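Chitin oligosaccharide binding protein NagB2 (Paenibacillus sp. FPU-7, PDB 7EHU) binds short chitin oligosaccharides outside the cell, probably handing them to an ABC transporter for uptake, as solute-binding proteins of this family do. Local coordinates at residues 45-48 / 49-53; 277-280 / 281-285. All blocks are in the same frame, centred on the assembly; numbering follows the deposited sequence.

Interaction 1: 45-48 / 49-53. With NAG (2-acetamido-2-deoxy-beta-D-glucopyranose), chain B.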
ATOM      1  N   ASN A  45      16.926  -4.866   2.783  1.00 13.45           N
ATOM      2  CA  ASN A  45      17.599  -3.573   2.829  1.00 13.94           C
ATOM      3  C   ASN A  45      16.837  -2.598   3.722  1.00 12.63           C
ATOM      4  O   ASN A  45      17.442  -1.796   4.450  1.00 12.39           O
ATOM      5  CB  ASN A  45      17.750  -2.994   1.422  1.00 15.84           C
ATOM      6  CG  ASN A  45      18.801  -3.712   0.595  1.00 20.50           C
ATOM      7  OD1 ASN A  45      19.691  -4.375   1.116  1.00 21.33           O
ATOM      8  ND2 ASN A  45      18.692  -3.572  -0.714  1.00 22.46           N
ATOM      9  N   THR A  46      15.505  -2.663   3.680  1.00 11.83           N
ATOM     10  CA  THR A  46      14.685  -1.818   4.545  1.00 11.06           C
ATOM     11  C   THR A  46      14.934  -2.147   6.004  1.00 10.49           C
ATOM     12  O   THR A  46      15.054  -1.241   6.841  1.00 10.93           O
ATOM     13  CB  THR A  46      13.211  -2.017   4.194  1.00 11.21           C
ATOM     14  OG1 THR A  46      13.048  -1.833   2.785  1.00 12.50           O
ATOM     15  CG2 THR A  46      12.323  -1.007   4.912  1.00 12.06           C
ATOM     16  N   LEU A  47      15.016  -3.437   6.322  1.00 10.75           N
ATOM     17  CA  LEU A  47      15.332  -3.851   7.684  1.00 10.76           C
ATOM     18  C   LEU A  47      16.722  -3.383   8.103  1.00 10.75           C
ATOM     19  O   LEU A  47      16.906  -2.898   9.223  1.00 10.86           O
ATOM     20  CB  LEU A  47      15.165  -5.368   7.825  1.00 11.75           C
ATOM     21  CG  LEU A  47      15.525  -5.981   9.183  1.00 13.38           C
ATOM     22  CD1 LEU A  47      14.780  -5.270  10.314  1.00 13.45           C
ATOM     23  CD2 LEU A  47      15.242  -7.471   9.184  1.00 14.81           C
ATOM     24  N   ALA A  48      17.712  -3.510   7.225  1.00 11.15           N
ATOM     25  CA  ALA A  48      19.064  -3.106   7.599  1.00 12.05           C
ATOM     26  C   ALA A  48      19.124  -1.608   7.874  1.00 11.64           C
ATOM     27  O   ALA A  48      19.821  -1.160   8.789  1.00 12.09           O
ATOM     28  CB  ALA A  48      20.046  -3.502   6.493  1.00 13.47           C
ATOM     29  N   LEU A  49      18.376  -0.816   7.110  1.00 11.56           N
ATOM     30  CA  LEU A  49      18.352   0.626   7.356  1.00 11.87           C
ATOM     31  C   LEU A  49      17.707   0.935   8.702  1.00 11.06           C
ATOM     32  O   LEU A  49      18.206   1.775   9.466  1.00 11.46           O
ATOM     33  CB  LEU A  49      17.588   1.308   6.227  1.00 13.28           C
ATOM     34  CG  LEU A  49      17.572   2.826   6.194  1.00 14.85           C
ATOM     35  CD1 LEU A  49      18.983   3.384   6.159  1.00 17.00           C
ATOM     36  CD2 LEU A  49      16.788   3.315   5.003  1.00 14.92           C
ATOM     37  N   LEU A  50      16.612   0.242   9.017  1.00 10.72           N
ATOM     38  CA  LEU A  50      15.972   0.397  10.317  1.00 10.61           C
ATOM     39  C   LEU A  50      16.935   0.037  11.444  1.00 10.38           C
ATOM     40  O   LEU A  50      17.013   0.746  12.453  1.00 10.91           O
ATOM     41  CB  LEU A  50      14.715  -0.472  10.370  1.00 10.69           C
ATOM     42  CG  LEU A  50      13.914  -0.427  11.675  1.00 11.94           C
ATOM     43  CD1 LEU A  50      13.317   0.966  11.925  1.00 12.36           C
ATOM     44  CD2 LEU A  50      12.813  -1.484  11.631  1.00 12.04           C
ATOM     45  N   GLU A  51      17.647  -1.085  11.301  1.00 10.96           N
ATOM     46  CA  GLU A  51      18.610  -1.519  12.307  1.00 11.42           C
ATOM     47  C   GLU A  51      19.719  -0.488  12.482  1.00 11.49           C
ATOM     48  O   GLU A  51      20.163  -0.240  13.608  1.00 12.49           O
ATOM     49  CB  GLU A  51      19.192  -2.886  11.932  1.00 13.52           C
ATOM     50  CG  GLU A  51      18.202  -4.039  12.113  1.00 15.93           C
ATOM     51  CD  GLU A  51      18.667  -5.352  11.495  1.00 19.85           C
ATOM     52  OE1 GLU A  51      19.671  -5.354  10.752  1.00 22.53           O
ATOM     53  OE2 GLU A  51      18.001  -6.378  11.735  1.00 21.59           O
ATOM     54  N   LYS A  52      20.180   0.114  11.379  1.00 12.52           N
ATOM     55  CA  LYS A  52      21.199   1.155  11.469  1.00 13.86           C
ATOM     56  C   LYS A  52      20.696   2.337  12.289  1.00 12.24           C
ATOM     57  O   LYS A  52      21.411   2.845  13.164  1.00 13.42           O
ATOM     58  CB  LYS A  52      21.601   1.607  10.064  1.00 15.35           C
ATOM     59  CG  LYS A  52      22.709   2.635  10.063  1.00 18.61           C
ATOM     60  CD  LYS A  52      23.338   2.841   8.698  1.00 22.36           C
ATOM     61  CE  LYS A  52      22.559   3.789   7.820  1.00 25.36           C
ATOM     62  NZ  LYS A  52      23.414   4.279   6.677  1.00 26.78           N
ATOM     63  N   VAL A  53      19.450   2.759  12.048  1.00 11.46           N
ATOM     64  CA  VAL A  53      18.876   3.878  12.789  1.00 11.74           C
ATOM     65  C   VAL A  53      18.732   3.514  14.265  1.00 11.99           C
ATOM     66  O   VAL A  53      19.011   4.334  15.151  1.00 12.37           O
ATOM     67  CB  VAL A  53      17.517   4.272  12.164  1.00 12.26           C
ATOM     68  CG1 VAL A  53      16.732   5.170  13.077  1.00 12.00           C
ATOM     69  CG2 VAL A  53      17.713   4.920  10.810  1.00 12.03           C
TER
HETATM   70  C1  NAG B   1       9.969  -2.765   1.184  1.00 13.95           C
HETATM   71  C2  NAG B   1       8.891  -3.794   0.799  1.00 11.35           C
HETATM   72  C3  NAG B   1       7.499  -3.178   0.875  1.00 10.20           C
HETATM   73  C4  NAG B   1       7.303  -2.341   2.135  1.00  9.60           C
HETATM   74  C5  NAG B   1       8.508  -1.452   2.404  1.00 10.39           C
HETATM   75  C6  NAG B   1       8.422  -0.712   3.715  1.00 11.21           C
HETATM   76  C7  NAG B   1       9.494  -5.507  -0.889  1.00 12.57           C
HETATM   77  C8  NAG B   1       9.700  -5.759  -2.361  1.00 13.90           C
HETATM   78  N2  NAG B   1       9.136  -4.262  -0.556  1.00 12.02           N
HETATM   79  O1  NAG B   1      11.217  -3.362   1.237  1.00 18.68           O
HETATM   80  O3  NAG B   1       6.544  -4.233   0.779  1.00 10.66           O
HETATM   81  O4  NAG B   1       6.240  -1.420   1.896  1.00  9.08           O
HETATM   82  O5  NAG B   1       9.697  -2.244   2.438  1.00 12.53           O
HETATM   83  O6  NAG B   1       8.063  -1.572   4.782  1.00 11.61           O
HETATM   84  O7  NAG B   1       9.616  -6.398  -0.045  1.00 13.19           O
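Leu47 and Glu51 meet across one turn of an alpha helix, where four successive i to i+4 backbone bonds join residues 45-48 to 49-52, the bond from Glu51 N to Leu47 O measuring 2.9 Å at an N-H...O angle of 165°. Beside the Leu47 carbonyl oxygen the two side chains slant across one another: Glu51 lays its CG 3.4 Å from Leu47 O, and its OE2 comes to 3.6 Å from Leu47 CG. Leu47 starts away from residues 49-53, but with CG anti to the backbone N (chi1 177°) its end turns back, and CG and CD1 both come up against OE2. This is van der Waals contact of an aliphatic branch with an acid, on a face where Ala48 and Glu51 are exposed. A looser apolar touch, Leu47 CD1 to Leu50 CD2 at 4.5 Å, leads round toward the buried side. Thr46 works in the other direction, toward the sugar: its OG1 shares a hydrogen bond of 2.8 Å with O1 of NAG (chain B), the anomeric hydroxyl, while its methyl CG2 lies 3.8 Å from the ring oxygen O5 of the same sugar. One small side chain thus offers the glycan both a polar and an apolar atom. Lys52 reaches out to a salt bridge with Glu347, and Asn45 ND2 bonds to Asp352. Both partners belong to helix 342-352, on which Leu49 also packs. Leu50 meets helix 326-339 and Leu34 and His36 of strand 30-36, so that this first part of helix 44-60, the crossover helix of the beta-alpha-beta unit between strands 30-36 and 64-70, is wedged between sheet and helices.

Interaction 2: 277-280 / 281-285; sequences WATS and AILDK. With NAG (2-acetamido-2-deoxy-beta-D-glucopyranose), chain B; NAG (2-acetamido-2-deoxy-beta-D-glucopyranose), chain C; NAG (2-acetamido-2-deoxy-beta-D-glucopyranose), chain D.
With chi1 at 63° and chi2 at 74°, Trp277 sets its CG between its own N and carbonyl carbon and turns the indole along the bound sugar chain, while in the following turn the side chains of Thr279 and Leu283 lie side by side, pointing the same way. The arrangement is an aromatic sugar platform, familiar in carbohydrate-binding members of the periplasmic-binding-protein fold, leading into the short helix 279-283. C4 of NAG (chain C) stands 3.8 Å above the centre of the ring, a CH-pi type of stacking, and the indole also spans toward both neighbouring sugars: CD1 lies 3.3 Å from O3 of NAG (chain B), and CH2 3.7 Å from O5 of NAG (chain D). Tyr257 takes the NE1 hydrogen bond and so restrains the ring's rotation. A leucine in its place has no flat ring, and the middle sugar would probably be left without its stacking partner and Tyr257 without the indole N-H it pairs with. Behind the platform the turn is held by Leu283 N to Thr279 O at 2.9 Å and by weak bonds from Ala281 N and Ile282 N to Ala278 O, and Thr279 CG2 packs 3.6 Å from Leu283 CD1. Thr279 OG1 is bonded to Tyr152. Ala281 CB touches the acetamido methyl C8 of NAG (chain B) at 3.7 Å, and N2 of that acetamido group donates to Trp277 O over 3.1 Å, almost straight at 170°.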
ATOM      1  N   TRP A 277       6.109   0.428  -3.751  1.00  9.23           N
ATOM      2  CA  TRP A 277       7.033  -0.255  -2.840  1.00 10.01           C
ATOM      3  C   TRP A 277       7.521  -1.590  -3.391  1.00  9.78           C
ATOM      4  O   TRP A 277       8.425  -2.187  -2.799  1.00 11.27           O
ATOM      5  CB  TRP A 277       6.334  -0.462  -1.467  1.00 10.06           C
ATOM      6  CG  TRP A 277       5.124  -1.356  -1.617  1.00  9.28           C
ATOM      7  CD1 TRP A 277       5.119  -2.713  -1.816  1.00  9.43           C
ATOM      8  CD2 TRP A 277       3.746  -0.954  -1.661  1.00  8.60           C
ATOM      9  NE1 TRP A 277       3.844  -3.177  -1.995  1.00  9.12           N
ATOM     10  CE2 TRP A 277       2.980  -2.113  -1.904  1.00  8.44           C
ATOM     11  CE3 TRP A 277       3.092   0.272  -1.518  1.00  9.52           C
ATOM     12  CZ2 TRP A 277       1.597  -2.070  -2.022  1.00  9.26           C
ATOM     13  CZ3 TRP A 277       1.720   0.311  -1.626  1.00  9.81           C
ATOM     14  CH2 TRP A 277       0.983  -0.854  -1.866  1.00  9.85           C
ATOM     15  N   ALA A 278       6.981  -2.033  -4.530  1.00 10.33           N
ATOM     16  CA  ALA A 278       7.422  -3.270  -5.170  1.00 10.23           C
ATOM     17  C   ALA A 278       8.609  -3.060  -6.099  1.00  9.83           C
ATOM     18  O   ALA A 278       9.183  -4.040  -6.579  1.00 11.21           O
ATOM     19  CB  ALA A 278       6.269  -3.864  -5.997  1.00 12.23           C
ATOM     20  N   THR A 279       8.980  -1.804  -6.390  1.00 10.16           N
ATOM     21  CA  THR A 279       9.980  -1.544  -7.427  1.00  9.86           C
ATOM     22  C   THR A 279      11.280  -2.293  -7.183  1.00  9.88           C
ATOM     23  O   THR A 279      11.877  -2.827  -8.126  1.00 10.25           O
ATOM     24  CB  THR A 279      10.233  -0.043  -7.553  1.00 10.69           C
ATOM     25  OG1 THR A 279       9.051   0.562  -8.057  1.00 10.94           O
ATOM     26  CG2 THR A 279      11.399   0.266  -8.496  1.00 11.56           C
ATOM     27  N   SER A 280      11.761  -2.309  -5.935  1.00 10.60           N
ATOM     28  CA  SER A 280      13.058  -2.930  -5.684  1.00 11.03           C
ATOM     29  C   SER A 280      13.053  -4.401  -6.096  1.00 10.07           C
ATOM     30  O   SER A 280      14.059  -4.915  -6.595  1.00 11.02           O
ATOM     31  CB  SER A 280      13.465  -2.823  -4.215  1.00 12.89           C
ATOM     32  OG  SER A 280      12.481  -3.408  -3.381  1.00 14.27           O
ATOM     33  N   ALA A 281      11.941  -5.113  -5.869  1.00  9.87           N
ATOM     34  CA  ALA A 281      11.894  -6.518  -6.250  1.00 10.09           C
ATOM     35  C   ALA A 281      11.930  -6.670  -7.759  1.00 10.46           C
ATOM     36  O   ALA A 281      12.513  -7.625  -8.278  1.00 11.89           O
ATOM     37  CB  ALA A 281      10.644  -7.173  -5.671  1.00 11.32           C
ATOM     38  N   ILE A 282      11.306  -5.729  -8.477  1.00 10.72           N
ATOM     39  CA  ILE A 282      11.237  -5.754  -9.937  1.00  9.96           C
ATOM     40  C   ILE A 282      12.556  -5.357 -10.577  1.00  9.77           C
ATOM     41  O   ILE A 282      12.816  -5.741 -11.721  1.00 10.75           O
ATOM     42  CB  ILE A 282      10.021  -4.907 -10.357  1.00 10.48           C
ATOM     43  CG1 ILE A 282       8.747  -5.643  -9.916  1.00 12.56           C
ATOM     44  CG2 ILE A 282      10.011  -4.639 -11.836  1.00 11.87           C
ATOM     45  CD1 ILE A 282       7.519  -4.812  -9.886  1.00 13.86           C
ATOM     46  N   LEU A 283      13.411  -4.641  -9.855  1.00 10.09           N
ATOM     47  CA  LEU A 283      14.719  -4.251 -10.371  1.00 10.65           C
ATOM     48  C   LEU A 283      15.852  -5.122  -9.849  1.00 11.86           C
ATOM     49  O   LEU A 283      16.988  -4.931 -10.266  1.00 13.61           O
ATOM     50  CB  LEU A 283      14.979  -2.774 -10.055  1.00 11.20           C
ATOM     51  CG  LEU A 283      14.007  -1.791 -10.705  1.00 10.75           C
ATOM     52  CD1 LEU A 283      14.409  -0.378 -10.363  1.00 11.35           C
ATOM     53  CD2 LEU A 283      13.929  -1.972 -12.216  1.00 11.54           C
ATOM     54  N   ASP A 284      15.567  -6.071  -8.968  1.00 12.25           N
ATOM     55  CA  ASP A 284      16.611  -6.836  -8.302  1.00 12.50           C
ATOM     56  C   ASP A 284      17.482  -7.567  -9.313  1.00 11.41           C
ATOM     57  O   ASP A 284      16.999  -8.427 -10.050  1.00 12.30           O
ATOM     58  CB  ASP A 284      15.923  -7.859  -7.402  1.00 14.91           C
ATOM     59  CG  ASP A 284      16.893  -8.617  -6.538  1.00 17.36           C
ATOM     60  OD1 ASP A 284      17.116  -8.155  -5.397  1.00 19.34           O
ATOM     61  OD2 ASP A 284      17.458  -9.639  -6.995  1.00 19.90           O
ATOM     62  N   LYS A 285      18.783  -7.295  -9.291  1.00 12.25           N
ATOM     63  CA  LYS A 285      19.653  -7.894 -10.308  1.00 14.22           C
ATOM     64  C   LYS A 285      19.774  -9.404 -10.157  1.00 12.52           C
ATOM     65  O   LYS A 285      19.951 -10.095 -11.162  1.00 12.94           O
ATOM     66  CB  LYS A 285      21.010  -7.202 -10.307  1.00 21.79           C
ATOM     67  CG  LYS A 285      20.875  -5.712 -10.724  1.00 27.85           C
ATOM     68  CD  LYS A 285      22.128  -5.080 -11.367  1.00 32.65           C
ATOM     69  CE  LYS A 285      21.846  -3.779 -12.112  1.00 35.76           C
ATOM     70  NZ  LYS A 285      20.836  -3.953 -13.158  1.00 36.73           N
TER
HETATM   71  C1  NAG B   1       9.969  -2.765   1.184  1.00 13.95           C
HETATM   72  C2  NAG B   1       8.891  -3.794   0.799  1.00 11.35           C
HETATM   73  C3  NAG B   1       7.499  -3.178   0.875  1.00 10.20           C
HETATM   74  C4  NAG B   1       7.303  -2.341   2.135  1.00  9.60           C
HETATM   75  C5  NAG B   1       8.508  -1.452   2.404  1.00 10.39           C
HETATM   76  C6  NAG B   1       8.422  -0.712   3.715  1.00 11.21           C
HETATM   77  C7  NAG B   1       9.494  -5.507  -0.889  1.00 12.57           C
HETATM   78  C8  NAG B   1       9.700  -5.759  -2.361  1.00 13.90           C
HETATM   79  N2  NAG B   1       9.136  -4.262  -0.556  1.00 12.02           N
HETATM   80  O1  NAG B   1      11.217  -3.362   1.237  1.00 18.68           O
HETATM   81  O3  NAG B   1       6.544  -4.233   0.779  1.00 10.66           O
HETATM   82  O4  NAG B   1       6.240  -1.420   1.896  1.00  9.08           O
HETATM   83  O5  NAG B   1       9.697  -2.244   2.438  1.00 12.53           O
HETATM   84  O6  NAG B   1       8.063  -1.572   4.782  1.00 11.61           O
HETATM   85  O7  NAG B   1       9.616  -6.398  -0.045  1.00 13.19           O
HETATM   86  C1  NAG C   2       4.969  -1.696   2.464  1.00  8.60           C
HETATM   87  C2  NAG C   2       4.184  -0.403   2.329  1.00  8.41           C
HETATM   88  C3  NAG C   2       2.714  -0.618   2.678  1.00  8.39           C
HETATM   89  C4  NAG C   2       2.137  -1.832   1.963  1.00  8.39           C
HETATM   90  C5  NAG C   2       3.050  -3.025   2.211  1.00  8.13           C
HETATM   91  C6  NAG C   2       2.629  -4.289   1.505  1.00  9.49           C
HETATM   92  C7  NAG C   2       5.542   1.620   2.797  1.00  9.29           C
HETATM   93  C8  NAG C   2       6.032   2.533   3.873  1.00 10.70           C
HETATM   94  N2  NAG C   2       4.747   0.619   3.201  1.00  8.36           N
HETATM   95  O3  NAG C   2       2.017   0.569   2.333  1.00  8.14           O
HETATM   96  O4  NAG C   2       0.862  -2.145   2.517  1.00  7.63           O
HETATM   97  O5  NAG C   2       4.361  -2.705   1.728  1.00  8.31           O
HETATM   98  O6  NAG C   2       3.476  -5.376   1.863  1.00 10.15           O
HETATM   99  O7  NAG C   2       5.835   1.796   1.618  1.00 10.05           O
HETATM  100  C1  NAG D   3      -0.265  -1.934   1.713  1.00  8.40           C
HETATM  101  C2  NAG D   3      -1.460  -2.496   2.446  1.00  7.93           C
HETATM  102  C3  NAG D   3      -2.755  -2.135   1.721  1.00  7.72           C
HETATM  103  C4  NAG D   3      -2.835  -0.629   1.499  1.00  7.25           C
HETATM  104  C5  NAG D   3      -1.578  -0.130   0.793  1.00  7.50           C
HETATM  105  C6  NAG D   3      -1.536   1.375   0.630  1.00  7.98           C
HETATM  106  C7  NAG D   3      -1.220  -4.500   3.833  1.00 10.11           C
HETATM  107  C8  NAG D   3      -1.156  -6.004   3.850  1.00 10.75           C
HETATM  108  N2  NAG D   3      -1.359  -3.933   2.633  1.00  7.92           N
HETATM  109  O3  NAG D   3      -3.846  -2.596   2.508  1.00  8.76           O
HETATM  110  O4  NAG D   3      -3.951  -0.273   0.688  1.00  8.29           O
HETATM  111  O5  NAG D   3      -0.421  -0.528   1.545  1.00  7.91           O
HETATM  112  O6  NAG D   3      -1.577   2.043   1.882  1.00  8.62           O
HETATM  113  O7  NAG D   3      -1.163  -3.830   4.865  1.00 12.22           O

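How the interactions relate
Interactions 1 and 2 lie in series along the chain, their centres about 17 Å apart and their nearest atoms about 6 Å, and they do not touch; NAG (chain B) is what they share. Both are partly buried helical turns. Interaction 1 belongs to a long crossover helix against the sheet, and its regular ladder of backbone bonds passes from packed leucines to a solvent-exposed side at Ala48 and Glu51; it gives the sugar one hydroxyl. Interaction 2 is a short, less regular turn nearer the centre of the chain, where this segment contributes an aromatic face, a carbonyl and an alanine methyl to the pocket, and where all three sugars are reached.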